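Local atomic coordinates of putative adenylate cyclase (PDB entry 2ACA), a protein that is a putative adenylate cyclase of the CYTH family, whose members characteristically act on triphosphate compounds, though its own activity is not established. Residues Ile32-Asn40 with Arg115-Phe123. Sequence-based numbering, arbitrary orientation.
With PO4 (phosphate ion), chain D.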
ATOM      1  N   ILE A  32      -4.093   3.691  35.040  1.00 60.91           N
ATOM      2  CA  ILE A  32      -2.983   2.853  34.598  1.00 61.33           C
ATOM      3  C   ILE A  32      -1.997   3.655  33.752  1.00 61.77           C
ATOM      4  O   ILE A  32      -2.387   4.556  33.012  1.00 61.93           O
ATOM      5  CB  ILE A  32      -3.483   1.650  33.764  1.00 63.48           C
ATOM      6  CG1 ILE A  32      -4.474   0.822  34.584  1.00 62.75           C
ATOM      7  CG2 ILE A  32      -2.301   0.780  33.343  1.00 62.98           C
ATOM      8  CD1 ILE A  32      -5.022  -0.383  33.849  1.00 62.15           C
ATOM      9  N   GLU A  33      -0.715   3.333  33.875  1.00 99.64           N
ATOM     10  CA  GLU A  33       0.303   4.028  33.100  1.00 99.70           C
ATOM     11  C   GLU A  33       0.190   3.505  31.675  1.00 98.81           C
ATOM     12  O   GLU A  33       0.401   2.317  31.424  1.00 98.69           O
ATOM     13  CB  GLU A  33       1.693   3.736  33.670  1.00 97.07           C
ATOM     14  CG  GLU A  33       2.560   4.975  33.854  1.00 97.83           C
ATOM     15  CD  GLU A  33       3.013   5.593  32.541  1.00 98.55           C
ATOM     16  OE1 GLU A  33       3.687   6.646  32.584  1.00 98.19           O
ATOM     17  OE2 GLU A  33       2.703   5.030  31.470  1.00 99.01           O
ATOM     18  N   HIS A  34      -0.149   4.389  30.743  1.00125.93           N
ATOM     19  CA  HIS A  34      -0.311   3.979  29.355  1.00124.40           C
ATOM     20  C   HIS A  34      -0.053   5.087  28.344  1.00123.75           C
ATOM     21  O   HIS A  34      -0.115   6.274  28.667  1.00124.93           O
ATOM     22  CB  HIS A  34      -1.727   3.445  29.139  1.00 46.36           C
ATOM     23  CG  HIS A  34      -2.794   4.482  29.302  1.00 44.83           C
ATOM     24  ND1 HIS A  34      -3.021   5.135  30.494  1.00 44.75           N
ATOM     25  CD2 HIS A  34      -3.697   4.979  28.425  1.00 45.32           C
ATOM     26  CE1 HIS A  34      -4.019   5.988  30.345  1.00 44.97           C
ATOM     27  NE2 HIS A  34      -4.448   5.913  29.098  1.00 45.41           N
ATOM     28  N   GLU A  35       0.231   4.675  27.112  1.00 56.48           N
ATOM     29  CA  GLU A  35       0.467   5.601  26.012  1.00 54.76           C
ATOM     30  C   GLU A  35      -0.819   5.609  25.188  1.00 52.37           C
ATOM     31  O   GLU A  35      -1.558   4.623  25.176  1.00 51.70           O
ATOM     32  CB  GLU A  35       1.641   5.120  25.152  1.00 72.62           C
ATOM     33  CG  GLU A  35       2.856   6.044  25.151  1.00 74.93           C
ATOM     34  CD  GLU A  35       2.577   7.393  24.507  1.00 76.04           C
ATOM     35  OE1 GLU A  35       1.817   8.194  25.095  1.00 77.23           O
ATOM     36  OE2 GLU A  35       3.116   7.650  23.407  1.00 75.71           O
ATOM     37  N   VAL A  36      -1.091   6.712  24.503  1.00 61.25           N
ATOM     38  CA  VAL A  36      -2.303   6.813  23.700  1.00 58.19           C
ATOM     39  C   VAL A  36      -1.993   6.997  22.221  1.00 56.29           C
ATOM     40  O   VAL A  36      -1.276   7.919  21.843  1.00 57.42           O
ATOM     41  CB  VAL A  36      -3.171   7.987  24.172  1.00 29.95           C
ATOM     42  CG1 VAL A  36      -4.483   7.995  23.422  1.00 31.12           C
ATOM     43  CG2 VAL A  36      -3.407   7.884  25.662  1.00 29.86           C
HETATM   44  N   MSE A  37      -2.538   6.114  21.385  1.00 38.20           N
HETATM   45  CA  MSE A  37      -2.317   6.193  19.944  1.00 34.38           C
HETATM   46  C   MSE A  37      -3.330   7.179  19.366  1.00 31.26           C
HETATM   47  O   MSE A  37      -3.020   7.966  18.477  1.00 29.69           O
HETATM   48  CB  MSE A  37      -2.476   4.808  19.306  1.00 36.32           C
HETATM   49  CG  MSE A  37      -2.121   4.753  17.829  1.00 38.81           C
HETATM   50 SE   MSE A  37      -2.291   2.979  17.056  1.00 44.07          SE
HETATM   51  CE  MSE A  37      -1.396   3.288  15.371  1.00 41.69           C
ATOM     52  N   PHE A  38      -4.549   7.122  19.880  1.00 31.48           N
ATOM     53  CA  PHE A  38      -5.601   8.031  19.463  1.00 29.20           C
ATOM     54  C   PHE A  38      -6.881   7.638  20.176  1.00 28.83           C
ATOM     55  O   PHE A  38      -7.055   6.486  20.561  1.00 30.44           O
ATOM     56  CB  PHE A  38      -5.784   8.013  17.932  1.00 21.91           C
ATOM     57  CG  PHE A  38      -6.309   6.718  17.388  1.00 20.96           C
ATOM     58  CD1 PHE A  38      -7.650   6.380  17.533  1.00 18.72           C
ATOM     59  CD2 PHE A  38      -5.461   5.835  16.724  1.00 19.22           C
ATOM     60  CE1 PHE A  38      -8.139   5.182  17.020  1.00 18.38           C
ATOM     61  CE2 PHE A  38      -5.942   4.636  16.211  1.00 18.71           C
ATOM     62  CZ  PHE A  38      -7.280   4.309  16.357  1.00 18.27           C
ATOM     63  N   GLU A  39      -7.768   8.602  20.363  1.00 23.88           N
ATOM     64  CA  GLU A  39      -9.021   8.346  21.046  1.00 24.29           C
ATOM     65  C   GLU A  39     -10.177   8.918  20.249  1.00 21.78           C
ATOM     66  O   GLU A  39     -10.039   9.957  19.607  1.00 22.19           O
ATOM     67  CB  GLU A  39      -9.003   9.002  22.429  1.00 39.68           C
ATOM     68  CG  GLU A  39      -7.843   8.588  23.324  1.00 43.05           C
ATOM     69  CD  GLU A  39      -7.738   9.462  24.566  1.00 44.96           C
ATOM     70  OE1 GLU A  39      -6.856   9.211  25.411  1.00 45.00           O
ATOM     71  OE2 GLU A  39      -8.541  10.408  24.691  1.00 47.04           O
ATOM     72  N   ASN A  40     -11.307   8.225  20.289  1.00 19.53           N
ATOM     73  CA  ASN A  40     -12.527   8.658  19.608  1.00 19.70           C
ATOM     74  C   ASN A  40     -12.442   9.013  18.111  1.00 18.52           C
ATOM     75  O   ASN A  40     -13.094   9.958  17.655  1.00 15.72           O
ATOM     76  CB  ASN A  40     -13.135   9.831  20.381  1.00 25.09           C
ATOM     77  CG  ASN A  40     -13.387   9.493  21.847  1.00 26.96           C
ATOM     78  OD1 ASN A  40     -14.089   8.536  22.161  1.00 25.85           O
ATOM     79  ND2 ASN A  40     -12.808  10.280  22.747  1.00 27.12           N
ATOM     80  N   ARG A 115     -13.426   4.407  17.332  1.00 19.54           N
ATOM     81  CA  ARG A 115     -12.408   3.618  18.007  1.00 18.62           C
ATOM     82  C   ARG A 115     -11.350   4.398  18.785  1.00 19.05           C
ATOM     83  O   ARG A 115     -11.059   5.560  18.490  1.00 17.14           O
ATOM     84  CB  ARG A 115     -11.733   2.695  16.978  1.00 13.69           C
ATOM     85  CG  ARG A 115     -10.374   2.135  17.391  1.00 12.35           C
ATOM     86  CD  ARG A 115      -9.886   1.076  16.408  1.00 13.48           C
ATOM     87  NE  ARG A 115     -10.672  -0.140  16.540  1.00 13.34           N
ATOM     88  CZ  ARG A 115     -10.425  -1.279  15.910  1.00 15.86           C
ATOM     89  NH1 ARG A 115      -9.399  -1.371  15.073  1.00 15.70           N
ATOM     90  NH2 ARG A 115     -11.189  -2.341  16.151  1.00 15.86           N
ATOM     91  N   SER A 116     -10.793   3.731  19.793  1.00 19.60           N
ATOM     92  CA  SER A 116      -9.738   4.280  20.631  1.00 22.81           C
ATOM     93  C   SER A 116      -8.722   3.171  20.852  1.00 24.83           C
ATOM     94  O   SER A 116      -9.090   2.021  21.103  1.00 25.52           O
ATOM     95  CB  SER A 116     -10.285   4.735  21.989  1.00 27.86           C
ATOM     96  OG  SER A 116     -11.066   5.906  21.873  1.00 29.61           O
ATOM     97  N   ILE A 117      -7.445   3.512  20.745  1.00 33.76           N
ATOM     98  CA  ILE A 117      -6.392   2.535  20.952  1.00 34.46           C
ATOM     99  C   ILE A 117      -5.370   3.067  21.955  1.00 36.47           C
ATOM    100  O   ILE A 117      -4.899   4.202  21.832  1.00 36.02           O
ATOM    101  CB  ILE A 117      -5.686   2.191  19.624  1.00 23.68           C
ATOM    102  CG1 ILE A 117      -6.713   1.651  18.622  1.00 24.14           C
ATOM    103  CG2 ILE A 117      -4.589   1.152  19.868  1.00 22.36           C
ATOM    104  CD1 ILE A 117      -6.105   1.061  17.341  1.00 22.11           C
ATOM    105  N   PHE A 118      -5.044   2.245  22.955  1.00 36.61           N
ATOM    106  CA  PHE A 118      -4.080   2.622  23.983  1.00 37.80           C
ATOM    107  C   PHE A 118      -2.961   1.605  24.085  1.00 39.54           C
ATOM    108  O   PHE A 118      -3.110   0.459  23.673  1.00 39.15           O
ATOM    109  CB  PHE A 118      -4.752   2.734  25.349  1.00 25.96           C
ATOM    110  CG  PHE A 118      -5.965   3.601  25.357  1.00 23.22           C
ATOM    111  CD1 PHE A 118      -7.220   3.057  25.119  1.00 23.18           C
ATOM    112  CD2 PHE A 118      -5.859   4.962  25.601  1.00 22.17           C
ATOM    113  CE1 PHE A 118      -8.351   3.854  25.124  1.00 21.28           C
ATOM    114  CE2 PHE A 118      -6.989   5.771  25.606  1.00 21.58           C
ATOM    115  CZ  PHE A 118      -8.237   5.214  25.368  1.00 21.49           C
ATOM    116  N   PHE A 119      -1.841   2.040  24.650  1.00 36.93           N
ATOM    117  CA  PHE A 119      -0.677   1.188  24.821  1.00 39.83           C
ATOM    118  C   PHE A 119      -0.401   0.969  26.307  1.00 41.89           C
ATOM    119  O   PHE A 119      -0.541   1.890  27.114  1.00 42.07           O
ATOM    120  CB  PHE A 119       0.560   1.840  24.186  1.00 48.48           C
ATOM    121  CG  PHE A 119       0.513   1.943  22.682  1.00 50.11           C
ATOM    122  CD1 PHE A 119       1.419   2.763  22.008  1.00 50.88           C
ATOM    123  CD2 PHE A 119      -0.402   1.209  21.937  1.00 51.05           C
ATOM    124  CE1 PHE A 119       1.413   2.845  20.615  1.00 49.84           C
ATOM    125  CE2 PHE A 119      -0.415   1.286  20.539  1.00 50.41           C
ATOM    126  CZ  PHE A 119       0.496   2.106  19.880  1.00 49.85           C
ATOM    127  N   VAL A 120      -0.019  -0.254  26.659  1.00 38.62           N
ATOM    128  CA  VAL A 120       0.323  -0.610  28.032  1.00 39.28           C
ATOM    129  C   VAL A 120       1.432  -1.624  27.837  1.00 40.36           C
ATOM    130  O   VAL A 120       1.178  -2.822  27.706  1.00 40.30           O
ATOM    131  CB  VAL A 120      -0.855  -1.270  28.776  1.00 46.84           C
ATOM    132  CG1 VAL A 120      -0.394  -1.766  30.132  1.00 47.07           C
ATOM    133  CG2 VAL A 120      -1.987  -0.265  28.959  1.00 46.24           C
ATOM    134  N   GLY A 121       2.665  -1.133  27.800  1.00 61.22           N
ATOM    135  CA  GLY A 121       3.793  -2.011  27.571  1.00 63.20           C
ATOM    136  C   GLY A 121       3.821  -2.244  26.074  1.00 64.32           C
ATOM    137  O   GLY A 121       3.808  -1.290  25.298  1.00 65.12           O
ATOM    138  N   GLU A 122       3.848  -3.507  25.664  1.00 69.81           N
ATOM    139  CA  GLU A 122       3.859  -3.839  24.246  1.00 69.94           C
ATOM    140  C   GLU A 122       2.470  -4.326  23.846  1.00 68.75           C
ATOM    141  O   GLU A 122       2.224  -4.667  22.688  1.00 68.65           O
ATOM    142  CB  GLU A 122       4.890  -4.935  23.961  1.00 98.00           C
ATOM    143  CG  GLU A 122       4.589  -6.271  24.622  1.00100.65           C
ATOM    144  CD  GLU A 122       5.657  -7.305  24.344  1.00102.92           C
ATOM    145  OE1 GLU A 122       5.948  -7.553  23.153  1.00103.05           O
ATOM    146  OE2 GLU A 122       6.210  -7.873  25.311  1.00103.47           O
ATOM    147  N   PHE A 123       1.563  -4.352  24.816  1.00 48.62           N
ATOM    148  CA  PHE A 123       0.200  -4.801  24.573  1.00 47.50           C
ATOM    149  C   PHE A 123      -0.699  -3.643  24.165  1.00 46.03           C
ATOM    150  O   PHE A 123      -0.551  -2.527  24.664  1.00 46.14           O
ATOM    151  CB  PHE A 123      -0.350  -5.480  25.826  1.00 68.62           C
ATOM    152  CG  PHE A 123       0.430  -6.690  26.239  1.00 70.96           C
ATOM    153  CD1 PHE A 123       0.491  -7.809  25.415  1.00 72.25           C
ATOM    154  CD2 PHE A 123       1.131  -6.701  27.438  1.00 72.34           C
ATOM    155  CE1 PHE A 123       1.243  -8.923  25.779  1.00 73.78           C
ATOM    156  CE2 PHE A 123       1.887  -7.807  27.814  1.00 73.48           C
ATOM    157  CZ  PHE A 123       1.944  -8.921  26.982  1.00 73.84           C
TER
HETATM  158  P   PO4 D 304      -8.587  -5.243  14.443  1.00 47.28           P
HETATM  159  O1  PO4 D 304      -9.996  -5.413  13.999  1.00 47.55           O
HETATM  160  O2  PO4 D 304      -8.137  -6.471  15.149  1.00 48.96           O
HETATM  161  O3  PO4 D 304      -8.495  -4.082  15.361  1.00 48.82           O
HETATM  162  O4  PO4 D 304      -7.721  -5.007  13.261  1.00 49.87           O
HETATM  163  O   HOH W   1     -12.945   6.584  24.411  1.00 49.08           O
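Phe119 and Glu35 form a hydrogen-bonded pair at the regular end of the contact between Ile32-Asn40 and Arg115-Phe123, two neighbouring antiparallel strands whose register slips by one residue part-way along; Phe119 and Phe38 bury the most surface. Phe119 N gives a nearly straight bond (167°) to Glu35 O, 2.7 Å away. On the same face the methylene carbons Glu35 CB and Phe119 CB touch at 3.6 Å, while the ring of Phe119 reaches Met37, a selenomethionine, with its CZ. The Met37 chain, fully extended with CG anti to the backbone N (chi1 -174°), sets SE 5.2 Å from the centroid of the Phe119 ring, in an oblique Met-aromatic contact.

Next comes a classic beta bulge: Met37 and Phe38 both face Ile117, which accepts a bond from Met37 N through its O and donates one from its N to Phe38 O at 3.0 Å. Strands 35-49 and 106-120 are neighbours in an antiparallel sheet consistent with the CYTH triphosphate-tunnel fold. Phe38 then crosses Ile117 obliquely, its CZ meeting Ile117 CG1 at 3.5 Å, and its ring presents an edge to Arg115 O. The side chains of Met37 and Phe38 also touch Ile72 of strand 72-78.

The opposite face carries Phe118, its ring edge met by Val36 CG2 and by Glu39 OE1; the His34 side chain runs beside it, its ring turned 63° from that of Phe118. Ser116 OG accepts a 2.8 Å bond from Asn40 N, and one water links that hydroxyl to Asn40 OD1. Arg115, salt-bridged to Asp128 and Glu43, bonds weakly to a phosphate ion, probably from the crystallisation liquor, also hydrogen-bonded by Arg65.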